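AmbC (Sorangium cellulosum, PDB 5O15) contains a bifunctional dehydratase-cyclase domain of double hotdog fold that dehydrates and cyclises polyketide intermediates to heterocycles in ambruticin biosynthesis. Local coordinates at residues A46-H51 and V57-T62; A87-P92 and V97-T102; R164-L169 and A224-G229; R188-D193 and L218-R223. All coordinates share one frame; numbering follows the deposited sequence.

Contact 1 (A46-H51 and V57-T62); sequences AWVLDH and VILPGT
The imidazole of His51 is met at its edge by the carbonyl of Ile58 and over one face by Pro60. His51 ND1 donates to Ile58 O at 2.8 Å with an N-H...O angle of 157°. The oxygen lies close to the ring plane, but seen from the acceptor the donor is tilted 35° from the carbonyl plane. Pro60 CB stands almost directly above the centroid of the His51 ring at 3.8 Å, a CH-pi contact, while Pro60 CA comes in nearer the rim, 3.5 Å from His51 CE1. With CG anti to the backbone N (chi1 -167°), the ring is swung out from the 3-10 turn 46-50 and across residues 58-60. A second, weak link runs between the backbones, from Ile58 N to His51 O at 3.3 Å. Beyond it two pairs of aliphatic side chains cross obliquely: Val48 CG1 meets Leu59 CD1 at 3.9 Å, and Leu49 CD2 meets Val57 CG1 at 4.0 Å. A leucine in place of His51 would probably leave Ile58 O without the ND1 donor and Pro60 without a flat ring to lie against. The spacing from His51 to Pro60 matches the HxxxGxxxxP motif of polyketide synthase dehydratases, whose histidine is the catalytic one in relatives, so a similar role is likely here. Chemically, the bond at ND1 and the proline over the face together fix the rotation of the imidazole; ND1 is committed to a main-chain carbonyl, and NE2 is the nitrogen left outside that bond.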
loop_
_atom_site.group_PDB
_atom_site.type_symbol
_atom_site.label_atom_id
_atom_site.label_comp_id
_atom_site.label_asym_id
_atom_site.label_seq_id
_atom_site.Cartn_x
_atom_site.Cartn_y
_atom_site.Cartn_z
ATOM N N ALA A 46 9.504 -13.963 2.151
ATOM C CA ALA A 46 10.711 -13.444 1.532
ATOM C C ALA A 46 10.400 -12.405 0.467
ATOM O O ALA A 46 11.250 -11.555 0.191
ATOM C CB ALA A 46 11.540 -14.585 0.933
ATOM N N TRP A 47 9.202 -12.442 -0.118
ATOM C CA TRP A 47 8.819 -11.440 -1.103
ATOM C C TRP A 47 8.999 -10.007 -0.614
ATOM O O TRP A 47 9.232 -9.117 -1.441
ATOM C CB TRP A 47 7.390 -11.650 -1.594
ATOM C CG TRP A 47 6.318 -11.525 -0.542
ATOM C CD1 TRP A 47 5.821 -12.515 0.259
ATOM C CD2 TRP A 47 5.588 -10.339 -0.193
ATOM N NE1 TRP A 47 4.842 -12.014 1.091
ATOM C CE2 TRP A 47 4.676 -10.687 0.818
ATOM C CE3 TRP A 47 5.606 -9.025 -0.655
ATOM C CZ2 TRP A 47 3.811 -9.780 1.362
ATOM C CZ3 TRP A 47 4.739 -8.120 -0.082
ATOM C CH2 TRP A 47 3.865 -8.508 0.913
ATOM N N VAL A 48 8.848 -9.736 0.704
ATOM C CA VAL A 48 8.946 -8.346 1.136
ATOM C C VAL A 48 10.338 -7.799 0.871
ATOM O O VAL A 48 10.513 -6.585 0.734
ATOM C CB VAL A 48 8.544 -8.158 2.619
ATOM C CG1 VAL A 48 7.114 -8.583 2.817
ATOM C CG2 VAL A 48 9.471 -8.894 3.581
ATOM N N LEU A 49 11.350 -8.674 0.847
ATOM C CA LEU A 49 12.729 -8.254 0.612
ATOM C C LEU A 49 12.960 -7.762 -0.804
ATOM O O LEU A 49 14.018 -7.181 -1.082
ATOM C CB LEU A 49 13.697 -9.392 0.952
ATOM C CG LEU A 49 13.665 -9.864 2.410
ATOM C CD1 LEU A 49 14.559 -11.111 2.579
ATOM C CD2 LEU A 49 14.072 -8.723 3.330
ATOM N N ASP A 50 12.027 -8.027 -1.728
ATOM C CA ASP A 50 12.139 -7.456 -3.055
ATOM C C ASP A 50 11.821 -5.971 -3.072
ATOM O O ASP A 50 12.062 -5.313 -4.107
ATOM C CB ASP A 50 11.173 -8.167 -4.004
ATOM C CG ASP A 50 11.592 -9.587 -4.377
ATOM O OD1 ASP A 50 12.698 -10.009 -4.002
ATOM O OD2 ASP A 50 10.783 -10.257 -5.064
ATOM N N HIS A 51 11.337 -5.407 -1.952
ATOM C CA HIS A 51 10.988 -3.991 -1.906
ATOM C C HIS A 51 12.205 -3.175 -1.495
ATOM O O HIS A 51 12.355 -2.706 -0.362
ATOM C CB HIS A 51 9.810 -3.724 -0.972
ATOM C CG HIS A 51 9.254 -2.353 -1.149
ATOM N ND1 HIS A 51 9.395 -1.383 -0.184
ATOM C CD2 HIS A 51 8.579 -1.770 -2.161
ATOM C CE1 HIS A 51 8.820 -0.265 -0.590
ATOM N NE2 HIS A 51 8.322 -0.471 -1.800
ATOM N N VAL A 57 16.256 -1.566 2.051
ATOM C CA VAL A 57 15.231 -2.605 2.052
ATOM C C VAL A 57 14.235 -2.273 3.159
ATOM O O VAL A 57 14.564 -2.358 4.348
ATOM C CB VAL A 57 15.849 -3.990 2.260
ATOM C CG1 VAL A 57 14.782 -5.035 2.086
ATOM C CG2 VAL A 57 17.039 -4.217 1.309
ATOM N N ILE A 58 13.026 -1.886 2.782
ATOM C CA ILE A 58 12.008 -1.485 3.748
ATOM C C ILE A 58 10.680 -2.115 3.355
ATOM O O ILE A 58 10.412 -2.378 2.179
ATOM C CB ILE A 58 11.846 0.046 3.855
ATOM C CG1 ILE A 58 11.482 0.667 2.500
ATOM C CG2 ILE A 58 13.068 0.649 4.511
ATOM C CD1 ILE A 58 11.231 2.171 2.575
ATOM N N LEU A 59 9.833 -2.347 4.346
ATOM C CA LEU A 59 8.508 -2.863 4.072
ATOM C C LEU A 59 7.763 -1.855 3.193
ATOM O O LEU A 59 7.867 -0.656 3.421
ATOM C CB LEU A 59 7.782 -3.088 5.403
ATOM C CG LEU A 59 6.502 -3.941 5.345
ATOM C CD1 LEU A 59 6.767 -5.417 4.988
ATOM C CD2 LEU A 59 5.729 -3.813 6.611
ATOM N N PRO A 60 7.024 -2.287 2.171
ATOM C CA PRO A 60 6.220 -1.307 1.425
ATOM C C PRO A 60 5.192 -0.636 2.318
ATOM O O PRO A 60 4.564 -1.284 3.150
ATOM C CB PRO A 60 5.536 -2.146 0.341
ATOM C CG PRO A 60 5.522 -3.510 0.883
ATOM C CD PRO A 60 6.791 -3.651 1.688
ATOM N N GLY A 61 4.983 0.669 2.120
ATOM C CA GLY A 61 3.953 1.371 2.874
ATOM C C GLY A 61 2.551 0.811 2.686
ATOM O O GLY A 61 1.694 0.946 3.577
ATOM N N THR A 62 2.311 0.144 1.537
ATOM C CA THR A 62 1.033 -0.539 1.359
ATOM C C THR A 62 0.832 -1.664 2.359
ATOM O O THR A 62 -0.311 -2.076 2.583
ATOM C CB THR A 62 0.918 -1.103 -0.054
ATOM O OG1 THR A 62 2.044 -1.947 -0.275
ATOM C CG2 THR A 62 0.865 -0.011 -1.113
#

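Contact 2 (A87-P92 and V97-T102); sequences APLALP and VTLQVT
Leu89 and Val97 meet through single methyl groups, with Leu89 CD2 4.2 Å from Val97 CG2. Leu89 is the projecting knob of segment 87-92: its CB is directed at the strand, and its isopropyl fork opens so that each prong finds a different neighbour. While CD2 goes to Val97, Leu89 CD1 reaches Leu99 CD2 at 4.3 Å. The fork therefore rests over the shallow dip between residues 97 and 99, which lie two apart on strand 96-103 and so share a face. Leu99 does not aim its CB at the loop; only the end of its side chain bends closer. Val97 returns the fit in the other direction. Its chi1 of -61° sets CG1 anti to the carbonyl carbon and CG2 between the backbone N and the carbonyl carbon, so that the two methyls part between two partners, CG2 to Leu89 and CG1 to Pro92 CD at 4.3 Å. Val97 is thus a wedge in the notch between Leu89 and the proline ring. The three approaches are loose and the two segments bury just 147 Å² together, which marks a gentle dispersion contact made by aliphatic carbons alone. Neighbouring elements complete the surroundings: Phe64 of helix 61-75 touches Leu89, Leu67 of that helix touches Leu99, and Ser118 of strand 112-120 touches both leucines. A loop thus lies against the inner, helix-facing side of an antiparallel strand whose other neighbour is strand 34-41, an arrangement belonging to the hotdog fold, in which a sheet wraps round a long central helix.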
loop_
_atom_site.group_PDB
_atom_site.type_symbol
_atom_site.label_atom_id
_atom_site.label_comp_id
_atom_site.label_asym_id
_atom_site.label_seq_id
_atom_site.Cartn_x
_atom_site.Cartn_y
_atom_site.Cartn_z
ATOM N N ALA A 87 7.474 6.508 9.947
ATOM C CA ALA A 87 8.831 5.987 9.785
ATOM C C ALA A 87 8.793 4.642 9.088
ATOM O O ALA A 87 7.914 3.826 9.402
ATOM C CB ALA A 87 9.452 5.799 11.172
ATOM N N PRO A 88 9.756 4.362 8.220
ATOM C CA PRO A 88 9.775 3.070 7.520
ATOM C C PRO A 88 10.160 1.937 8.461
ATOM O O PRO A 88 10.691 2.123 9.554
ATOM C CB PRO A 88 10.833 3.257 6.431
ATOM C CG PRO A 88 11.719 4.335 6.953
ATOM C CD PRO A 88 10.867 5.235 7.810
ATOM N N LEU A 89 9.920 0.730 7.988
ATOM C CA LEU A 89 10.244 -0.492 8.707
ATOM C C LEU A 89 11.363 -1.165 7.916
ATOM O O LEU A 89 11.140 -1.691 6.811
ATOM C CB LEU A 89 9.005 -1.375 8.810
ATOM C CG LEU A 89 9.008 -2.588 9.739
ATOM C CD1 LEU A 89 7.599 -3.038 10.108
ATOM C CD2 LEU A 89 9.790 -3.750 9.226
ATOM N N ALA A 90 12.570 -1.098 8.465
ATOM C CA ALA A 90 13.730 -1.745 7.873
ATOM C C ALA A 90 13.591 -3.244 8.048
ATOM O O ALA A 90 13.231 -3.718 9.122
ATOM C CB ALA A 90 14.997 -1.246 8.563
ATOM N N LEU A 91 13.854 -3.977 7.011
ATOM C CA LEU A 91 13.588 -5.413 7.041
ATOM C C LEU A 91 14.866 -6.194 7.264
ATOM O O LEU A 91 15.859 -5.947 6.572
ATOM C CB LEU A 91 12.967 -5.865 5.730
ATOM C CG LEU A 91 11.526 -5.397 5.491
ATOM C CD1 LEU A 91 11.137 -5.576 4.037
ATOM C CD2 LEU A 91 10.555 -6.136 6.419
ATOM N N PRO A 92 14.868 -7.179 8.154
ATOM C CA PRO A 92 16.056 -8.022 8.320
ATOM C C PRO A 92 16.186 -8.969 7.148
ATOM O O PRO A 92 15.186 -9.399 6.570
ATOM C CB PRO A 92 15.746 -8.804 9.596
ATOM C CG PRO A 92 14.262 -8.951 9.555
ATOM C CD PRO A 92 13.735 -7.667 8.958
ATOM N N VAL A 97 10.210 -9.476 12.585
ATOM C CA VAL A 97 9.822 -8.392 13.469
ATOM C C VAL A 97 8.482 -8.747 14.089
ATOM O O VAL A 97 7.634 -9.411 13.485
ATOM C CB VAL A 97 9.757 -7.011 12.779
ATOM C CG1 VAL A 97 11.107 -6.620 12.216
ATOM C CG2 VAL A 97 8.723 -7.029 11.701
ATOM N N THR A 98 8.299 -8.299 15.308
ATOM C CA THR A 98 7.018 -8.388 15.967
ATOM C C THR A 98 6.234 -7.132 15.614
ATOM O O THR A 98 6.798 -6.036 15.529
ATOM C CB THR A 98 7.215 -8.486 17.490
ATOM O OG1 THR A 98 8.020 -9.625 17.788
ATOM C CG2 THR A 98 5.915 -8.695 18.193
ATOM N N LEU A 99 4.935 -7.297 15.424
ATOM C CA LEU A 99 4.041 -6.213 15.060
ATOM C C LEU A 99 3.023 -5.974 16.161
ATOM O O LEU A 99 2.622 -6.898 16.887
ATOM C CB LEU A 99 3.255 -6.591 13.805
ATOM C CG LEU A 99 4.072 -6.891 12.552
ATOM C CD1 LEU A 99 3.142 -7.306 11.414
ATOM C CD2 LEU A 99 4.832 -5.666 12.169
ATOM N N GLN A 100 2.546 -4.731 16.226
ATOM C CA GLN A 100 1.419 -4.425 17.100
ATOM C C GLN A 100 0.579 -3.361 16.424
ATOM O O GLN A 100 1.117 -2.365 15.937
ATOM C CB GLN A 100 1.874 -3.944 18.472
ATOM C CG GLN A 100 0.742 -3.919 19.480
ATOM C CD GLN A 100 1.196 -3.582 20.867
ATOM O OE1 GLN A 100 0.753 -2.589 21.453
ATOM N NE2 GLN A 100 2.055 -4.415 21.417
ATOM N N VAL A 101 -0.727 -3.566 16.396
ATOM C CA VAL A 101 -1.654 -2.537 15.971
ATOM C C VAL A 101 -2.498 -2.178 17.179
ATOM O O VAL A 101 -3.153 -3.041 17.764
ATOM C CB VAL A 101 -2.543 -2.978 14.811
ATOM C CG1 VAL A 101 -3.376 -1.822 14.384
ATOM C CG2 VAL A 101 -1.669 -3.496 13.620
ATOM N N THR A 102 -2.463 -0.910 17.553
ATOM C CA THR A 102 -3.260 -0.398 18.667
ATOM C C THR A 102 -4.474 0.302 18.075
ATOM O O THR A 102 -4.370 1.047 17.098
ATOM C CB THR A 102 -2.407 0.514 19.590
ATOM O OG1 THR A 102 -1.831 1.589 18.883
ATOM C CG2 THR A 102 -1.287 -0.229 20.215
#

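Contact 3 (R164-L169 and A224-G229); sequences RWVEAL and AELGAG
A water held from both segments joins Arg164 to Leu226: it accepts from Arg164 NH1 at 3.0 Å and donates to Leu226 O, also at 3.0 Å. The water sits at the edge of the guanidinium, in its plane, while the backbone of Ala228 passes over one face, with Ala228 CA 3.5 Å above that plane. Arg164 NH1 also comes within 3.3 Å of Ala228 N, but both are donors, so the approach is a non-bonded one, with the peptide nitrogen over the guanidinium face. An extended chain from CG to NE, with CG anti to the backbone N (chi1 -174°), carries the group that far. Deeper in, Val166 CG1 packs on Leu226 CB at 3.9 Å, the two side chains crossing at about a right angle. Within segment 164-169, Trp165 NE1 donates to Glu167 OE1 at 2.8 Å, in the plane of the indole but from above that of the carboxylate. Leu226 is the first residue to leave helix 211-225, and Val166 is the N-cap of helix 167-170, so an exit turn faces an entry turn. Val166 N bonds to Asp170, which also pairs with Arg223 of helix 211-225, while Ala168 and Leu169 rest on Ile236 of strand 236-247.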
loop_
_atom_site.group_PDB
_atom_site.type_symbol
_atom_site.label_atom_id
_atom_site.label_comp_id
_atom_site.label_asym_id
_atom_site.label_seq_id
_atom_site.Cartn_x
_atom_site.Cartn_y
_atom_site.Cartn_z
ATOM N N ARG A 164 9.551 0.122 -20.255
ATOM C CA ARG A 164 10.551 1.165 -20.372
ATOM C C ARG A 164 11.254 1.326 -19.031
ATOM O O ARG A 164 10.617 1.353 -17.959
ATOM C CB ARG A 164 9.906 2.451 -20.822
ATOM C CG ARG A 164 10.895 3.544 -21.104
ATOM C CD ARG A 164 10.165 4.739 -21.624
ATOM N NE ARG A 164 10.991 5.714 -22.357
ATOM C CZ ARG A 164 11.565 6.755 -21.765
ATOM N NH1 ARG A 164 11.421 6.902 -20.455
ATOM N NH2 ARG A 164 12.197 7.656 -22.483
ATOM N N TRP A 165 12.560 1.449 -19.067
ATOM C CA TRP A 165 13.371 1.498 -17.866
ATOM C C TRP A 165 13.080 2.778 -17.094
ATOM O O TRP A 165 13.065 3.882 -17.652
ATOM C CB TRP A 165 14.833 1.464 -18.303
ATOM C CG TRP A 165 15.798 1.513 -17.163
ATOM C CD1 TRP A 165 16.356 2.631 -16.628
ATOM C CD2 TRP A 165 16.386 0.401 -16.503
ATOM N NE1 TRP A 165 17.241 2.276 -15.638
ATOM C CE2 TRP A 165 17.295 0.911 -15.556
ATOM C CE3 TRP A 165 16.272 -0.987 -16.644
ATOM C CZ2 TRP A 165 18.064 0.100 -14.740
ATOM C CZ3 TRP A 165 17.039 -1.804 -15.836
ATOM C CH2 TRP A 165 17.938 -1.251 -14.893
ATOM N N VAL A 166 12.862 2.613 -15.799
ATOM C CA VAL A 166 12.746 3.708 -14.834
ATOM C C VAL A 166 13.792 3.400 -13.782
ATOM O O VAL A 166 13.640 2.439 -13.024
ATOM C CB VAL A 166 11.341 3.766 -14.214
ATOM C CG1 VAL A 166 11.277 4.830 -13.121
ATOM C CG2 VAL A 166 10.308 4.075 -15.258
ATOM N N GLU A 167 14.864 4.190 -13.725
ATOM C CA GLU A 167 15.991 3.828 -12.867
ATOM C C GLU A 167 15.548 3.578 -11.433
ATOM O O GLU A 167 15.960 2.603 -10.816
ATOM C CB GLU A 167 17.040 4.927 -12.920
ATOM C CG GLU A 167 18.303 4.654 -12.144
ATOM C CD GLU A 167 19.298 3.730 -12.824
ATOM O OE1 GLU A 167 19.200 3.495 -14.051
ATOM O OE2 GLU A 167 20.195 3.251 -12.127
ATOM N N ALA A 168 14.714 4.471 -10.882
ATOM C CA ALA A 168 14.355 4.392 -9.464
ATOM C C ALA A 168 13.622 3.106 -9.123
ATOM O O ALA A 168 13.609 2.718 -7.943
ATOM C CB ALA A 168 13.544 5.632 -9.061
ATOM N N LEU A 169 12.967 2.456 -10.087
ATOM C CA LEU A 169 12.348 1.157 -9.874
ATOM C C LEU A 169 13.271 0.031 -10.327
ATOM O O LEU A 169 13.654 -0.851 -9.566
ATOM C CB LEU A 169 11.011 1.064 -10.602
ATOM C CG LEU A 169 9.937 2.012 -10.084
ATOM C CD1 LEU A 169 8.714 1.874 -10.927
ATOM C CD2 LEU A 169 9.578 1.708 -8.610
ATOM N N ALA A 224 4.179 5.857 -15.396
ATOM C CA ALA A 224 3.584 6.894 -16.221
ATOM C C ALA A 224 4.226 8.255 -15.956
ATOM O O ALA A 224 4.538 8.991 -16.888
ATOM C CB ALA A 224 2.077 6.921 -15.952
ATOM N N GLU A 225 4.467 8.592 -14.699
ATOM C CA GLU A 225 4.969 9.923 -14.339
ATOM C C GLU A 225 6.480 10.102 -14.524
ATOM O O GLU A 225 6.925 11.234 -14.758
ATOM C CB GLU A 225 4.613 10.235 -12.894
ATOM C CG GLU A 225 3.142 10.468 -12.723
ATOM C CD GLU A 225 2.751 11.888 -13.105
ATOM O OE1 GLU A 225 3.515 12.818 -12.772
ATOM O OE2 GLU A 225 1.696 12.072 -13.749
ATOM N N LEU A 226 7.277 9.041 -14.373
ATOM C CA LEU A 226 8.734 9.097 -14.482
ATOM C C LEU A 226 9.215 8.609 -15.841
ATOM O O LEU A 226 10.423 8.383 -16.036
ATOM C CB LEU A 226 9.363 8.265 -13.359
ATOM C CG LEU A 226 9.484 8.940 -11.983
ATOM C CD1 LEU A 226 8.150 9.439 -11.414
ATOM C CD2 LEU A 226 10.148 8.001 -10.994
ATOM N N GLY A 227 8.308 8.462 -16.789
ATOM C CA GLY A 227 8.563 7.838 -18.046
ATOM C C GLY A 227 8.815 8.826 -19.164
ATOM O O GLY A 227 9.330 9.934 -18.961
ATOM N N ALA A 228 8.456 8.408 -20.366
ATOM C CA ALA A 228 8.804 9.143 -21.570
ATOM C C ALA A 228 8.284 10.573 -21.508
ATOM O O ALA A 228 7.113 10.811 -21.194
ATOM C CB ALA A 228 8.216 8.427 -22.784
ATOM N N GLY A 229 9.167 11.526 -21.812
ATOM C CA GLY A 229 8.823 12.928 -21.816
ATOM C C GLY A 229 8.908 13.604 -20.470
ATOM O O GLY A 229 8.732 14.828 -20.394
HETATM O O HOH W 1 12.420 8.695 -18.240
#

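Contact 4 (R188-D193 and L218-R223)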
loop_
_atom_site.group_PDB
_atom_site.type_symbol
_atom_site.label_atom_id
_atom_site.label_comp_id
_atom_site.label_asym_id
_atom_site.label_seq_id
_atom_site.Cartn_x
_atom_site.Cartn_y
_atom_site.Cartn_z
ATOM N N ARG A 188 -5.553 12.604 -17.147
ATOM C CA ARG A 188 -5.080 12.407 -15.778
ATOM C C ARG A 188 -5.332 11.011 -15.246
ATOM O O ARG A 188 -4.960 10.735 -14.103
ATOM C CB ARG A 188 -5.779 13.387 -14.815
ATOM C CG ARG A 188 -5.575 14.853 -15.142
ATOM C CD ARG A 188 -6.148 15.777 -14.064
ATOM N NE ARG A 188 -7.603 15.655 -13.933
ATOM C CZ ARG A 188 -8.245 15.135 -12.888
ATOM N NH1 ARG A 188 -7.580 14.687 -11.829
ATOM N NH2 ARG A 188 -9.572 15.083 -12.892
ATOM N N SER A 189 -6.012 10.149 -15.986
ATOM C CA SER A 189 -6.320 8.808 -15.516
ATOM C C SER A 189 -5.372 7.790 -16.124
ATOM O O SER A 189 -5.233 7.715 -17.350
ATOM C CB SER A 189 -7.751 8.438 -15.887
ATOM O OG SER A 189 -8.647 9.260 -15.164
ATOM N N ILE A 190 -4.751 6.998 -15.269
ATOM C CA ILE A 190 -3.951 5.851 -15.661
ATOM C C ILE A 190 -4.784 4.602 -15.449
ATOM O O ILE A 190 -5.352 4.404 -14.367
ATOM C CB ILE A 190 -2.646 5.778 -14.865
ATOM C CG1 ILE A 190 -1.839 7.070 -15.054
ATOM C CG2 ILE A 190 -1.853 4.564 -15.265
ATOM C CD1 ILE A 190 -1.359 7.309 -16.444
ATOM N N TYR A 191 -4.876 3.765 -16.475
ATOM C CA TYR A 191 -5.580 2.503 -16.435
ATOM C C TYR A 191 -4.549 1.393 -16.524
ATOM O O TYR A 191 -3.647 1.461 -17.369
ATOM C CB TYR A 191 -6.576 2.409 -17.604
ATOM C CG TYR A 191 -7.689 3.417 -17.451
ATOM C CD1 TYR A 191 -8.725 3.142 -16.593
ATOM C CD2 TYR A 191 -7.679 4.644 -18.093
ATOM C CE1 TYR A 191 -9.744 4.043 -16.389
ATOM C CE2 TYR A 191 -8.706 5.576 -17.885
ATOM C CZ TYR A 191 -9.735 5.255 -17.034
ATOM O OH TYR A 191 -10.773 6.141 -16.783
ATOM N N ALA A 192 -4.657 0.364 -15.697
ATOM C CA ALA A 192 -3.628 -0.667 -15.697
ATOM C C ALA A 192 -4.192 -2.028 -15.360
ATOM O O ALA A 192 -5.156 -2.154 -14.596
ATOM C CB ALA A 192 -2.490 -0.304 -14.737
ATOM N N ASP A 193 -3.546 -3.060 -15.925
ATOM C CA ASP A 193 -3.709 -4.443 -15.500
ATOM C C ASP A 193 -2.606 -4.764 -14.503
ATOM O O ASP A 193 -1.419 -4.634 -14.833
ATOM C CB ASP A 193 -3.622 -5.379 -16.704
ATOM C CG ASP A 193 -4.795 -5.237 -17.621
ATOM O OD1 ASP A 193 -5.943 -5.406 -17.176
ATOM O OD2 ASP A 193 -4.624 -5.019 -18.826
ATOM N N LEU A 218 0.715 1.827 -7.522
ATOM C CA LEU A 218 1.724 2.875 -7.406
ATOM C C LEU A 218 2.794 2.744 -8.486
ATOM O O LEU A 218 3.238 3.753 -9.044
ATOM C CB LEU A 218 2.376 2.838 -6.021
ATOM C CG LEU A 218 1.431 2.893 -4.821
ATOM C CD1 LEU A 218 2.260 2.909 -3.553
ATOM C CD2 LEU A 218 0.507 4.078 -4.940
ATOM N N GLN A 219 3.227 1.514 -8.785
ATOM C CA GLN A 219 4.193 1.301 -9.863
ATOM C C GLN A 219 3.653 1.847 -11.180
ATOM O O GLN A 219 4.397 2.443 -11.962
ATOM C CB GLN A 219 4.494 -0.188 -10.011
ATOM C CG GLN A 219 5.212 -0.837 -8.838
ATOM C CD GLN A 219 5.008 -2.327 -8.828
ATOM O OE1 GLN A 219 4.927 -2.948 -9.894
ATOM N NE2 GLN A 219 4.887 -2.917 -7.631
ATOM N N ALA A 220 2.367 1.603 -11.462
ATOM C CA ALA A 220 1.799 2.072 -12.722
ATOM C C ALA A 220 1.838 3.587 -12.787
ATOM O O ALA A 220 2.193 4.168 -13.824
ATOM C CB ALA A 220 0.366 1.558 -12.856
ATOM N N LEU A 221 1.460 4.245 -11.689
ATOM C CA LEU A 221 1.538 5.686 -11.610
ATOM C C LEU A 221 2.963 6.189 -11.824
ATOM O O LEU A 221 3.199 7.126 -12.590
ATOM C CB LEU A 221 1.017 6.112 -10.248
ATOM C CG LEU A 221 1.197 7.585 -9.937
ATOM C CD1 LEU A 221 0.456 8.431 -10.961
ATOM C CD2 LEU A 221 0.688 7.885 -8.581
ATOM N N LEU A 222 3.930 5.586 -11.150
ATOM C CA LEU A 222 5.305 6.047 -11.277
ATOM C C LEU A 222 5.845 5.813 -12.679
ATOM O O LEU A 222 6.573 6.651 -13.211
ATOM C CB LEU A 222 6.180 5.360 -10.238
ATOM C CG LEU A 222 5.918 5.740 -8.789
ATOM C CD1 LEU A 222 6.753 4.894 -7.835
ATOM C CD2 LEU A 222 6.150 7.221 -8.548
ATOM N N ARG A 223 5.523 4.680 -13.298
ATOM C CA ARG A 223 6.008 4.454 -14.647
ATOM C C ARG A 223 5.414 5.452 -15.620
ATOM O O ARG A 223 6.088 5.887 -16.557
ATOM C CB ARG A 223 5.737 3.017 -15.081
ATOM C CG ARG A 223 6.632 2.031 -14.342
ATOM C CD ARG A 223 6.448 0.594 -14.762
ATOM N NE ARG A 223 7.340 -0.278 -14.039
ATOM C CZ ARG A 223 8.645 -0.409 -14.250
ATOM N NH1 ARG A 223 9.248 0.165 -15.276
ATOM N NH2 ARG A 223 9.359 -1.141 -13.417
#
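In one of its two conformers, Ile190 has chi1 of -58°, which leaves CG2 anti to the backbone N, the position from which it reaches Ala220 CB at 4.4 Å. With a second conformer present, this already distant approach is doubtful as evidence. The firmer contact is methyl to methyl: Ala192 CB lies 3.9 Å from Ala220 CB, each CB aimed at the opposite segment. Extended backbone angles at Ala192 put its side chain on the same face of the strand as that of Ile190, with Tyr191 pointing away between them. The CA atoms of Ala192 and Ala220 are 6.8 Å apart, as are the CA atoms of Ile190 and Leu221; at that spacing the alanine methyls meet directly. The buried surface is slight, 125 Å², and the side chains that meet are aliphatic. Around this point Gln219 touches Val180 of strand 180-186, and Leu221 touches Val261 of strand 254-261, so the helix meets several strands of the curved sheet. Gln219, one residue before Ala220, bonds to Asp215 on the same helix. A long helix, 211-225, lying in the concave face of antiparallel strands is the defining layout of a hotdog unit, here one of the two in the double hotdog fold.

In the fold
Contacts 1 and 2 follow one another along the chain and both belong to the first half of the double hotdog; their centres are 11 Å apart, and residues 57-59 and 89-91 are joined through their backbones. Contacts 3 and 4 form the second pair, also 11 Å apart and both using helix 211-225, with contact 4 nested inside the loop that contact 3 closes. The pairs are well separated, contacts 2 and 3 by about 30 Å between centres. Contact 1 bridges them, about 20 Å from contact 4 between centres but touching it where Thr62 CG2 meets Leu218 CD1 at 4.1 Å. The double hotdog thus brings helices 61-75 and 211-225 together near His51, consistent with an active site shared by both halves.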